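Local coordinates for protein AtGH3.15 acyl acid amido synthetase (Arabidopsis thaliana, PDB 6E1Q) that conjugates glutamine, and possibly cysteine, to the auxin precursor indole-3-butyric acid in an ATP-dependent adenylating reaction, at residues 91-96 against 157-162; 115-119 against 165-170; 146-150 against 188-194; 331-337 against 348-354. All blocks are in the same frame, centred on the assembly; numbering follows the deposited sequence.

Interaction 1. Residues 91-96 against 157-162; sequences ISVLLT and LMVRTM
Leu157 is the bump at one end of this contact, a pairing of two parallel neighbouring strands, 91-96 and 158-160, in a mixed four-stranded sheet. Leu157 CD1 fits between Ile91 CG2, at 3.9 Å, and Leu94 CG, while Leu157 CD2 drops onto the backbone, 3.4 Å from Ser92 O. Between the strands the ladder starts straight: Leu94 is hydrogen-bonded on both sides of Val159, its N to Met158 O with an N-H...O angle of 165° and its O from Arg160 N, whereas Thr96 N reaches Arg160 O from above the carbonyl plane. On the Leu95–Arg160 face, the Arg160 chain runs extended from CG to NE across Val93 at about a right angle, with NH1 3.7 Å from Val93 CG1 and Met158 CG covering one face of the guanidinium. At the far end Leu95 fills the notch where the second strand turns into helix 162-172: Leu95 CD1 lies 3.6 Å from Met162 SD and CD2 sits by Thr161 O. Strand 105-111 flanks the other side of 91-96, where Ser92 and Val93 form a classic bulge opposite Leu110. Beside Leu157 a water donates to Ser92 O at 2.9 Å and accepts from Met158 N.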
# COMPACT_ATOMS: atom_id res chain seq x y z
N ILE A 91 8.53 8.55 -23.02
CA ILE A 91 8.47 8.27 -21.59
C ILE A 91 8.61 9.59 -20.84
O ILE A 91 9.61 10.30 -21.00
CB ILE A 91 9.57 7.28 -21.17
CG1 ILE A 91 9.49 5.99 -22.00
CG2 ILE A 91 9.55 7.01 -19.66
CD1 ILE A 91 8.20 5.29 -21.87
N SER A 92 7.61 9.94 -20.03
CA SER A 92 7.69 11.26 -19.41
C SER A 92 8.32 11.24 -18.02
O SER A 92 8.87 12.26 -17.59
CB SER A 92 6.31 11.91 -19.33
OG SER A 92 5.42 11.07 -18.64
N VAL A 93 8.25 10.11 -17.30
CA VAL A 93 8.91 9.95 -16.00
C VAL A 93 9.19 8.48 -15.81
O VAL A 93 8.54 7.62 -16.41
CB VAL A 93 8.07 10.46 -14.79
CG1 VAL A 93 8.14 11.96 -14.67
CG2 VAL A 93 6.62 9.96 -14.86
N LEU A 94 10.16 8.17 -14.94
CA LEU A 94 10.23 6.83 -14.37
C LEU A 94 9.68 6.84 -12.96
O LEU A 94 10.00 7.72 -12.16
CB LEU A 94 11.64 6.25 -14.36
CG LEU A 94 12.37 6.23 -15.69
CD1 LEU A 94 13.82 5.84 -15.52
CD2 LEU A 94 11.64 5.24 -16.59
N LEU A 95 8.87 5.84 -12.65
CA LEU A 95 8.24 5.72 -11.35
C LEU A 95 9.06 4.80 -10.46
O LEU A 95 9.39 3.68 -10.86
CB LEU A 95 6.82 5.19 -11.51
CG LEU A 95 5.81 6.07 -12.25
CD1 LEU A 95 4.44 5.40 -12.28
CD2 LEU A 95 5.68 7.47 -11.67
N THR A 96 9.41 5.27 -9.26
CA THR A 96 10.08 4.44 -8.28
C THR A 96 9.02 3.69 -7.48
O THR A 96 8.25 4.30 -6.75
CB THR A 96 10.95 5.27 -7.35
OG1 THR A 96 11.86 6.03 -8.13
CG2 THR A 96 11.74 4.36 -6.47
N LEU A 157 15.82 12.11 -17.37
CA LEU A 157 14.45 11.75 -17.05
C LEU A 157 14.22 11.86 -15.55
O LEU A 157 15.02 11.35 -14.76
CB LEU A 157 14.16 10.32 -17.50
CG LEU A 157 13.18 10.08 -18.64
CD1 LEU A 157 12.99 8.57 -18.87
CD2 LEU A 157 11.86 10.77 -18.36
N MET A 158 13.11 12.48 -15.14
CA MET A 158 12.80 12.56 -13.72
C MET A 158 12.36 11.20 -13.20
O MET A 158 11.75 10.40 -13.91
CB MET A 158 11.71 13.60 -13.44
CG MET A 158 12.17 15.07 -13.47
SD MET A 158 13.66 15.48 -12.49
CE MET A 158 13.02 15.32 -10.81
N VAL A 159 12.66 10.96 -11.94
CA VAL A 159 12.32 9.73 -11.25
C VAL A 159 11.45 10.09 -10.05
O VAL A 159 11.91 10.80 -9.15
CB VAL A 159 13.59 8.99 -10.81
CG1 VAL A 159 13.21 7.76 -10.15
CG2 VAL A 159 14.46 8.67 -12.01
N ARG A 160 10.22 9.60 -10.01
CA ARG A 160 9.27 10.04 -8.99
C ARG A 160 8.38 8.88 -8.60
O ARG A 160 8.33 7.86 -9.28
CB ARG A 160 8.38 11.19 -9.47
CG ARG A 160 9.09 12.49 -9.73
CD ARG A 160 8.10 13.53 -10.19
NE ARG A 160 8.75 14.82 -10.30
CZ ARG A 160 8.83 15.51 -11.43
NH1 ARG A 160 8.29 15.01 -12.53
NH2 ARG A 160 9.44 16.68 -11.45
N THR A 161 7.64 9.07 -7.50
CA THR A 161 6.60 8.12 -7.12
C THR A 161 5.35 8.36 -7.96
O THR A 161 5.16 9.43 -8.54
CB THR A 161 6.25 8.22 -5.64
OG1 THR A 161 5.75 9.53 -5.33
CG2 THR A 161 7.49 7.94 -4.78
N MET A 162 4.51 7.33 -8.02
CA MET A 162 3.25 7.47 -8.74
C MET A 162 2.34 8.49 -8.08
O MET A 162 1.68 9.30 -8.76
CB MET A 162 2.55 6.11 -8.83
CG MET A 162 1.13 6.22 -9.32
SD MET A 162 1.16 6.41 -11.11
CE MET A 162 0.22 7.92 -11.32
O HOH W 1 11.24 13.56 -16.56
O HOH W 2 5.59 4.79 -7.29

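Interaction 2. Residues 115-119 against 165-170; sequences LEQRI and SFLKSI. With CFA ((2,4-dichlorophenoxy)acetic acid), chain D.
Ile119 reaches helix 165-170 with CG1, CG2 and CD1, and these apolar touches carry most of the contact. Ile119 CG1 lies 3.5 Å from Phe166 CE1, its CG2 meets Ile170 CG2 at 3.6 Å, and its CD1 presses on Ser169, 3.4 Å from Ser169 CB, which is tighter than an ordinary carbon contact. One turn earlier Leu115 extends CD2 to 3.9 Å from Ser169 CB, so Ser169 receives both branched side chains. The short segments cross at 82° with axes 10.4 Å apart, which explains why the two helices meet over one small patch.

Aromatic contacts form the second group. Phe166 has CG anti to its backbone N (chi1 -172°), which swings the ring between Ile119 and the ligand. Arg118 O lies at the ring edge, Ile119 CG1 approaches obliquely, and on the side away from Ile119 CG1 the dichlorophenyl group covers one face, with C3' of the ligand 3.6 Å from Phe166 CD2.

Polar contact is indirect: a water donates to Glu116 OE2 at 2.9 Å and also bonds Ser169 OG. Arg118 directs its guanidinium elsewhere, to Asp114 in a salt bridge and to Ser329 O.

Together with Val163, Phe325 and Phe332, Phe166 lines an apolar pocket for one of the two bound (2,4-dichlorophenoxy)acetic acid molecules, the arrangement of a site for an aromatic acyl acid.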
# COMPACT_ATOMS: atom_id res chain seq x y z
N LEU A 115 -0.59 8.47 -17.89
CA LEU A 115 -0.85 9.21 -16.66
C LEU A 115 -2.18 9.95 -16.72
O LEU A 115 -2.95 9.94 -15.76
CB LEU A 115 0.29 10.19 -16.38
CG LEU A 115 0.02 11.09 -15.18
CD1 LEU A 115 -0.19 10.26 -13.91
CD2 LEU A 115 1.14 12.07 -14.98
N GLU A 116 -2.45 10.63 -17.84
CA GLU A 116 -3.70 11.39 -17.91
C GLU A 116 -4.90 10.46 -17.94
O GLU A 116 -5.93 10.75 -17.32
CB GLU A 116 -3.67 12.33 -19.11
CG GLU A 116 -3.35 13.77 -18.72
CD GLU A 116 -2.70 14.57 -19.84
OE1 GLU A 116 -2.79 14.14 -21.01
OE2 GLU A 116 -2.11 15.63 -19.54
N GLN A 117 -4.78 9.31 -18.61
CA GLN A 117 -5.84 8.30 -18.55
C GLN A 117 -6.12 7.85 -17.12
O GLN A 117 -7.28 7.64 -16.75
CB GLN A 117 -5.49 7.10 -19.43
CG GLN A 117 -6.48 5.97 -19.27
CD GLN A 117 -6.47 5.02 -20.44
OE1 GLN A 117 -7.12 5.28 -21.46
NE2 GLN A 117 -5.74 3.92 -20.31
N ARG A 118 -5.08 7.71 -16.30
CA ARG A 118 -5.27 7.28 -14.92
C ARG A 118 -5.97 8.36 -14.11
O ARG A 118 -6.80 8.06 -13.24
CB ARG A 118 -3.93 6.94 -14.27
CG ARG A 118 -3.30 5.65 -14.74
CD ARG A 118 -2.02 5.38 -13.97
NE ARG A 118 -1.15 4.52 -14.74
CZ ARG A 118 -0.13 3.83 -14.25
NH1 ARG A 118 0.19 3.91 -12.96
NH2 ARG A 118 0.59 3.08 -15.07
N ILE A 119 -5.58 9.61 -14.33
CA ILE A 119 -6.25 10.74 -13.71
C ILE A 119 -7.69 10.83 -14.21
O ILE A 119 -8.63 10.96 -13.42
CB ILE A 119 -5.47 12.03 -13.99
CG1 ILE A 119 -4.22 12.08 -13.10
CG2 ILE A 119 -6.34 13.26 -13.80
CD1 ILE A 119 -3.17 13.00 -13.63
N SER A 165 3.54 11.93 -8.98
CA SER A 165 3.21 12.20 -10.37
C SER A 165 1.72 12.48 -10.52
O SER A 165 1.31 13.38 -11.27
CB SER A 165 3.61 11.02 -11.25
OG SER A 165 5.01 10.87 -11.24
N PHE A 166 0.89 11.69 -9.82
CA PHE A 166 -0.55 11.89 -9.86
C PHE A 166 -0.93 13.27 -9.33
O PHE A 166 -1.63 14.04 -10.00
CB PHE A 166 -1.23 10.78 -9.06
CG PHE A 166 -2.73 10.77 -9.17
CD1 PHE A 166 -3.36 10.09 -10.21
CD2 PHE A 166 -3.52 11.40 -8.22
CE1 PHE A 166 -4.74 10.06 -10.31
CE2 PHE A 166 -4.90 11.38 -8.32
CZ PHE A 166 -5.51 10.72 -9.36
N LEU A 167 -0.44 13.61 -8.13
CA LEU A 167 -0.77 14.90 -7.52
C LEU A 167 -0.22 16.06 -8.34
O LEU A 167 -0.93 17.05 -8.60
CB LEU A 167 -0.23 14.96 -6.09
CG LEU A 167 -0.87 13.93 -5.17
CD1 LEU A 167 -0.30 14.05 -3.76
CD2 LEU A 167 -2.39 14.10 -5.18
N LYS A 168 1.04 15.97 -8.75
CA LYS A 168 1.63 17.04 -9.54
C LYS A 168 0.83 17.30 -10.82
O LYS A 168 0.68 18.45 -11.25
CB LYS A 168 3.09 16.70 -9.86
CG LYS A 168 3.88 17.82 -10.50
CD LYS A 168 5.26 17.33 -10.93
CE LYS A 168 5.86 18.23 -12.01
NZ LYS A 168 7.23 18.71 -11.65
N SER A 169 0.30 16.25 -11.43
CA SER A 169 -0.39 16.49 -12.69
C SER A 169 -1.74 17.15 -12.48
O SER A 169 -2.08 18.11 -13.20
CB SER A 169 -0.56 15.19 -13.47
OG SER A 169 -1.24 15.49 -14.67
N ILE A 170 -2.53 16.68 -11.52
CA ILE A 170 -3.82 17.32 -11.30
C ILE A 170 -3.63 18.72 -10.76
O ILE A 170 -4.45 19.60 -11.01
CB ILE A 170 -4.74 16.47 -10.38
CG1 ILE A 170 -4.13 16.22 -9.02
CG2 ILE A 170 -5.07 15.12 -11.02
CD1 ILE A 170 -4.98 15.28 -8.18
C1 CFA D . -3.47 3.85 -6.98
C2 CFA D . -3.64 5.13 -6.15
C1' CFA D . -4.70 7.27 -6.36
C2' CFA D . -3.84 8.25 -5.89
C3' CFA D . -4.36 9.40 -5.29
C4' CFA D . -5.73 9.56 -5.17
C5' CFA D . -6.58 8.58 -5.64
CL3 CFA D . -2.07 8.06 -6.04
C6' CFA D . -6.07 7.44 -6.24
O1 CFA D . -4.36 3.54 -7.81
O2 CFA D . -2.47 3.10 -6.85
O1' CFA D . -4.22 6.10 -6.97
CL4 CFA D . -6.42 11.02 -4.41
O HOH W 3 -0.31 15.69 -17.25

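Interaction 3. Residues 146-150 against 188-194; sequences FVTRE and ITTCADT
The Phe146 ring meets Thr194 obliquely, its CE1 3.9 Å from Thr194 CB, and the two side chains cross at about a right angle. Ser197, Met198 and Gln201 of helix 194-207 also touch this ring. Beside it the methyls of Thr148 and Thr194 press together, CG2 to CG2 at 3.5 Å, which is tight for two carbons. The backbones are joined by one direct bond: Cys191 N donates to Val147 O at 3.2 Å and 161°, in the carbonyl plane, and a water donates to Cys191 O and, weakly, to Val147 O. Thr148 CA adds a CA-H...O contact to Cys191 O at 3.3 Å. Neither segment is a regular strand; within the GH3 N-terminal domain the contact pins the loop following strand 140-143 to the one leading into helix 194-207, whose N-cap is Asp193. Thr190 covers the next peptide: OG1 lies anti to the carbonyl carbon (chi1 -76°), which leaves Thr190 CG2 3.2 Å from Thr148 O. Thr190 OG1 is 3.5 Å from Glu150 CG, buried with no hydrogen-bond partner in the model. A glycine in place of Thr190 would probably open a gap against Thr148 O and leave the Glu150 chain freer to turn. Val147 CG1 lies 3.9 Å from Ile188 O.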
# COMPACT_ATOMS: atom_id res chain seq x y z
N PHE A 146 4.29 12.61 2.07
CA PHE A 146 5.32 13.55 1.66
C PHE A 146 6.54 12.79 1.16
O PHE A 146 6.72 11.61 1.47
CB PHE A 146 5.67 14.55 2.78
CG PHE A 146 5.89 13.92 4.13
CD1 PHE A 146 7.08 13.28 4.43
CD2 PHE A 146 4.92 14.02 5.12
CE1 PHE A 146 7.30 12.73 5.69
CE2 PHE A 146 5.13 13.47 6.38
CZ PHE A 146 6.31 12.82 6.66
N VAL A 147 7.33 13.46 0.34
CA VAL A 147 8.50 12.87 -0.30
C VAL A 147 9.76 13.57 0.21
O VAL A 147 9.77 14.80 0.38
CB VAL A 147 8.39 12.96 -1.84
CG1 VAL A 147 8.05 14.36 -2.27
CG2 VAL A 147 9.70 12.54 -2.47
N THR A 148 10.80 12.78 0.47
CA THR A 148 12.03 13.29 1.08
C THR A 148 13.18 13.43 0.10
O THR A 148 14.19 14.06 0.45
CB THR A 148 12.46 12.37 2.24
OG1 THR A 148 12.87 11.10 1.72
CG2 THR A 148 11.30 12.18 3.20
N ARG A 149 13.08 12.85 -1.09
CA ARG A 149 14.07 13.02 -2.14
C ARG A 149 13.52 12.48 -3.45
O ARG A 149 12.55 11.71 -3.47
CB ARG A 149 15.40 12.33 -1.79
CG ARG A 149 15.30 10.83 -1.77
CD ARG A 149 16.64 10.12 -1.56
NE ARG A 149 16.47 8.73 -1.99
CZ ARG A 149 17.27 7.72 -1.67
NH1 ARG A 149 18.34 7.92 -0.90
NH2 ARG A 149 16.98 6.50 -2.13
N GLU A 150 14.17 12.90 -4.53
CA GLU A 150 13.90 12.44 -5.88
C GLU A 150 15.23 12.44 -6.62
O GLU A 150 16.25 12.87 -6.09
CB GLU A 150 12.86 13.33 -6.57
CG GLU A 150 13.13 14.82 -6.41
CD GLU A 150 12.31 15.70 -7.35
OE1 GLU A 150 11.22 15.26 -7.77
OE2 GLU A 150 12.75 16.83 -7.65
N ILE A 188 4.82 17.13 -3.37
CA ILE A 188 5.51 17.29 -4.64
C ILE A 188 6.93 17.82 -4.45
O ILE A 188 7.89 17.23 -4.95
CB ILE A 188 4.70 18.20 -5.60
CG1 ILE A 188 3.29 17.63 -5.81
CG2 ILE A 188 5.42 18.37 -6.94
CD1 ILE A 188 2.28 18.64 -6.36
N THR A 189 7.08 18.92 -3.71
CA THR A 189 8.40 19.49 -3.46
C THR A 189 9.08 18.74 -2.32
O THR A 189 8.54 18.63 -1.22
CB THR A 189 8.31 20.98 -3.12
OG1 THR A 189 7.64 21.67 -4.18
CG2 THR A 189 9.72 21.58 -2.94
N THR A 190 10.28 18.24 -2.60
CA THR A 190 11.04 17.44 -1.65
C THR A 190 11.38 18.21 -0.37
O THR A 190 11.56 19.44 -0.38
CB THR A 190 12.30 16.92 -2.37
OG1 THR A 190 11.95 15.84 -3.24
CG2 THR A 190 13.40 16.51 -1.41
N CYS A 191 11.42 17.49 0.75
CA CYS A 191 11.93 18.01 2.02
C CYS A 191 12.63 16.87 2.74
O CYS A 191 11.97 15.90 3.12
CB CYS A 191 10.81 18.59 2.89
SG CYS A 191 11.34 19.14 4.58
N ALA A 192 13.94 16.99 2.94
CA ALA A 192 14.69 15.91 3.58
C ALA A 192 14.31 15.75 5.05
O ALA A 192 14.38 14.64 5.59
CB ALA A 192 16.20 16.16 3.44
N ASP A 193 13.92 16.84 5.71
CA ASP A 193 13.57 16.78 7.13
C ASP A 193 12.12 16.33 7.27
O ASP A 193 11.18 17.12 7.11
CB ASP A 193 13.78 18.15 7.77
CG ASP A 193 13.88 18.06 9.28
OD1 ASP A 193 13.34 17.08 9.83
OD2 ASP A 193 14.46 18.98 9.90
N THR A 194 11.92 15.04 7.57
CA THR A 194 10.56 14.53 7.73
C THR A 194 9.89 15.11 8.97
O THR A 194 8.66 15.16 9.04
CB THR A 194 10.55 13.00 7.80
OG1 THR A 194 11.13 12.58 9.04
CG2 THR A 194 11.35 12.40 6.67
O HOH W 4 9.22 15.02 3.23

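Interaction 4. Residues 331-337 against 348-354; sequences CFMGVNF and YTIIPCM
Phe337 turns its ring edge to Thr349 and Ile351, meeting Thr349 at about a right angle: Phe337 CD2 is 3.4 Å from Thr349 OG1, and Ile351 CD1 lies near the ring plane by CE2. The same ring stacks with that of Tyr416. Ile351 CD1 also touches Val335 CG2 at 3.8 Å, the two side chains slanting across one another, and Phe121 of helix 112-132 contacts both. With an alanine at Phe337, the Thr349 side chain and Ile351 CD1 would probably lose the ring edge beside them, and Tyr416 its stacking partner.

At the other end Met354, bent at chi2 and chi3, folds CE back to the edge of the Phe332 ring, 3.8 Å from Phe332 CD2. Met354 stands in a type I turn, Ile351 to Met354. Tyr348 brings its CD1 edge beside the peptide joining Val335 to Asn336, while its OH bonds Ser323.

The backbone is antiparallel. Val335 and Thr349 form a hydrogen-bonded pair, Thr349 N to Val335 O at 2.8 Å and Val335 N to Thr349 O at 3.0 Å, and Ile351 N donates to Met333 O at 164°. Gly334 CA lies 3.0 Å from Thr349 O, where a beta carbon would clash; with Met333 it forms a classic bulge opposite Tyr326.

These adjacent strands thus present substrate-binding Phe332 and ATP-binding Tyr348 to the acyl-acid adenylation site.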
# COMPACT_ATOMS: atom_id res chain seq x y z
N CYS A 331 0.48 -0.38 -13.69
CA CYS A 331 -0.87 -0.36 -14.25
C CYS A 331 -1.89 -0.03 -13.18
O CYS A 331 -1.88 -0.64 -12.11
CB CYS A 331 -1.21 -1.72 -14.87
SG CYS A 331 -2.55 -1.62 -16.07
N PHE A 332 -2.79 0.91 -13.46
CA PHE A 332 -3.99 1.03 -12.63
C PHE A 332 -4.98 -0.04 -13.05
O PHE A 332 -5.31 -0.15 -14.23
CB PHE A 332 -4.64 2.41 -12.78
CG PHE A 332 -5.78 2.62 -11.86
CD1 PHE A 332 -5.58 2.61 -10.49
CD2 PHE A 332 -7.06 2.80 -12.34
CE1 PHE A 332 -6.64 2.80 -9.62
CE2 PHE A 332 -8.12 2.99 -11.47
CZ PHE A 332 -7.91 2.99 -10.11
N MET A 333 -5.46 -0.82 -12.09
CA MET A 333 -6.10 -2.08 -12.49
C MET A 333 -7.56 -2.22 -12.09
O MET A 333 -8.36 -2.68 -12.91
CB MET A 333 -5.31 -3.25 -11.94
CG MET A 333 -4.10 -3.54 -12.80
SD MET A 333 -3.02 -4.80 -12.15
CE MET A 333 -2.13 -3.87 -10.88
N GLY A 334 -7.94 -1.85 -10.87
CA GLY A 334 -9.29 -2.13 -10.43
C GLY A 334 -9.79 -1.10 -9.44
O GLY A 334 -9.01 -0.36 -8.84
N VAL A 335 -11.11 -1.08 -9.27
CA VAL A 335 -11.73 -0.24 -8.25
C VAL A 335 -12.74 -1.05 -7.45
O VAL A 335 -13.24 -2.09 -7.90
CB VAL A 335 -12.40 1.02 -8.83
CG1 VAL A 335 -11.35 2.01 -9.27
CG2 VAL A 335 -13.35 0.65 -9.97
N ASN A 336 -13.06 -0.54 -6.27
CA ASN A 336 -14.01 -1.19 -5.37
C ASN A 336 -15.39 -0.62 -5.65
O ASN A 336 -15.65 0.55 -5.35
CB ASN A 336 -13.54 -0.99 -3.93
CG ASN A 336 -14.42 -1.68 -2.88
OD1 ASN A 336 -14.14 -1.54 -1.68
ND2 ASN A 336 -15.47 -2.34 -3.29
N PHE A 337 -16.27 -1.42 -6.22
CA PHE A 337 -17.61 -0.91 -6.45
C PHE A 337 -18.48 -0.92 -5.20
O PHE A 337 -19.64 -0.49 -5.28
CB PHE A 337 -18.27 -1.70 -7.56
CG PHE A 337 -17.95 -1.17 -8.92
CD1 PHE A 337 -18.72 -0.15 -9.46
CD2 PHE A 337 -16.88 -1.67 -9.65
CE1 PHE A 337 -18.43 0.37 -10.71
CE2 PHE A 337 -16.59 -1.15 -10.91
CZ PHE A 337 -17.37 -0.13 -11.43
N TYR A 348 -11.92 -5.96 -5.74
CA TYR A 348 -11.64 -4.97 -6.78
C TYR A 348 -12.08 -5.48 -8.14
O TYR A 348 -11.68 -6.57 -8.57
CB TYR A 348 -10.16 -4.62 -6.80
CG TYR A 348 -9.62 -4.10 -5.49
CD1 TYR A 348 -9.90 -2.80 -5.08
CD2 TYR A 348 -8.79 -4.89 -4.69
CE1 TYR A 348 -9.38 -2.29 -3.88
CE2 TYR A 348 -8.27 -4.40 -3.49
CZ TYR A 348 -8.56 -3.10 -3.09
OH TYR A 348 -8.05 -2.61 -1.90
N THR A 349 -12.90 -4.69 -8.82
CA THR A 349 -13.34 -5.00 -10.16
C THR A 349 -12.31 -4.46 -11.15
O THR A 349 -11.96 -3.29 -11.09
CB THR A 349 -14.70 -4.35 -10.41
OG1 THR A 349 -15.65 -4.82 -9.45
CG2 THR A 349 -15.19 -4.66 -11.82
N ILE A 350 -11.82 -5.32 -12.04
CA ILE A 350 -10.85 -4.90 -13.05
C ILE A 350 -11.53 -4.01 -14.07
O ILE A 350 -12.64 -4.28 -14.52
CB ILE A 350 -10.20 -6.13 -13.71
CG1 ILE A 350 -9.49 -6.99 -12.67
CG2 ILE A 350 -9.23 -5.71 -14.79
CD1 ILE A 350 -8.40 -6.24 -11.91
N ILE A 351 -10.87 -2.90 -14.43
CA ILE A 351 -11.45 -1.92 -15.33
C ILE A 351 -10.86 -2.15 -16.73
O ILE A 351 -9.67 -1.89 -16.94
CB ILE A 351 -11.21 -0.49 -14.85
CG1 ILE A 351 -11.88 -0.31 -13.48
CG2 ILE A 351 -11.79 0.51 -15.83
CD1 ILE A 351 -13.43 -0.58 -13.52
N PRO A 352 -11.67 -2.60 -17.70
CA PRO A 352 -11.12 -3.14 -18.96
C PRO A 352 -10.40 -2.13 -19.85
O PRO A 352 -9.72 -2.56 -20.79
CB PRO A 352 -12.36 -3.65 -19.70
CG PRO A 352 -13.41 -3.76 -18.70
CD PRO A 352 -13.12 -2.79 -17.61
N CYS A 353 -10.59 -0.84 -19.66
CA CYS A 353 -9.95 0.09 -20.58
C CYS A 353 -8.55 0.50 -20.13
O CYS A 353 -7.87 1.21 -20.87
CB CYS A 353 -10.82 1.34 -20.77
SG CYS A 353 -11.06 2.21 -19.25
N MET A 354 -8.11 0.08 -18.94
CA MET A 354 -6.85 0.54 -18.38
C MET A 354 -5.65 -0.26 -18.87
O MET A 354 -4.51 0.11 -18.57
CB MET A 354 -6.90 0.50 -16.85
CG MET A 354 -8.07 1.29 -16.28
SD MET A 354 -8.07 3.02 -16.85
CE MET A 354 -6.58 3.59 -16.02
O HOH W 5 -3.03 1.86 -16.35
O HOH W 6 -15.73 -4.28 -6.52

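Followed from the N terminus, the chain lays down 91-96, 115-119 and 146-150 before any of them is matched; 157-162, 165-170 and 188-194 then close interactions 1, 2 and 3 in the same order. All three therefore cross one another, over loops of 60, 45 and 37 residues. Met162 against Leu115 and Arg118 joins the four-stranded sheet to the helices. Interaction 3 ties the loop after strand 140-143 to that before helix 194-207; its Glu150 reaches Arg160 in a long, weak ion pair, and Ile188 packs on Lys168. Interaction 4 follows in series, pairing antiparallel strands 332-335 and 348-350 over only ten residues. Gln117 and Arg118 touch it from interaction 2.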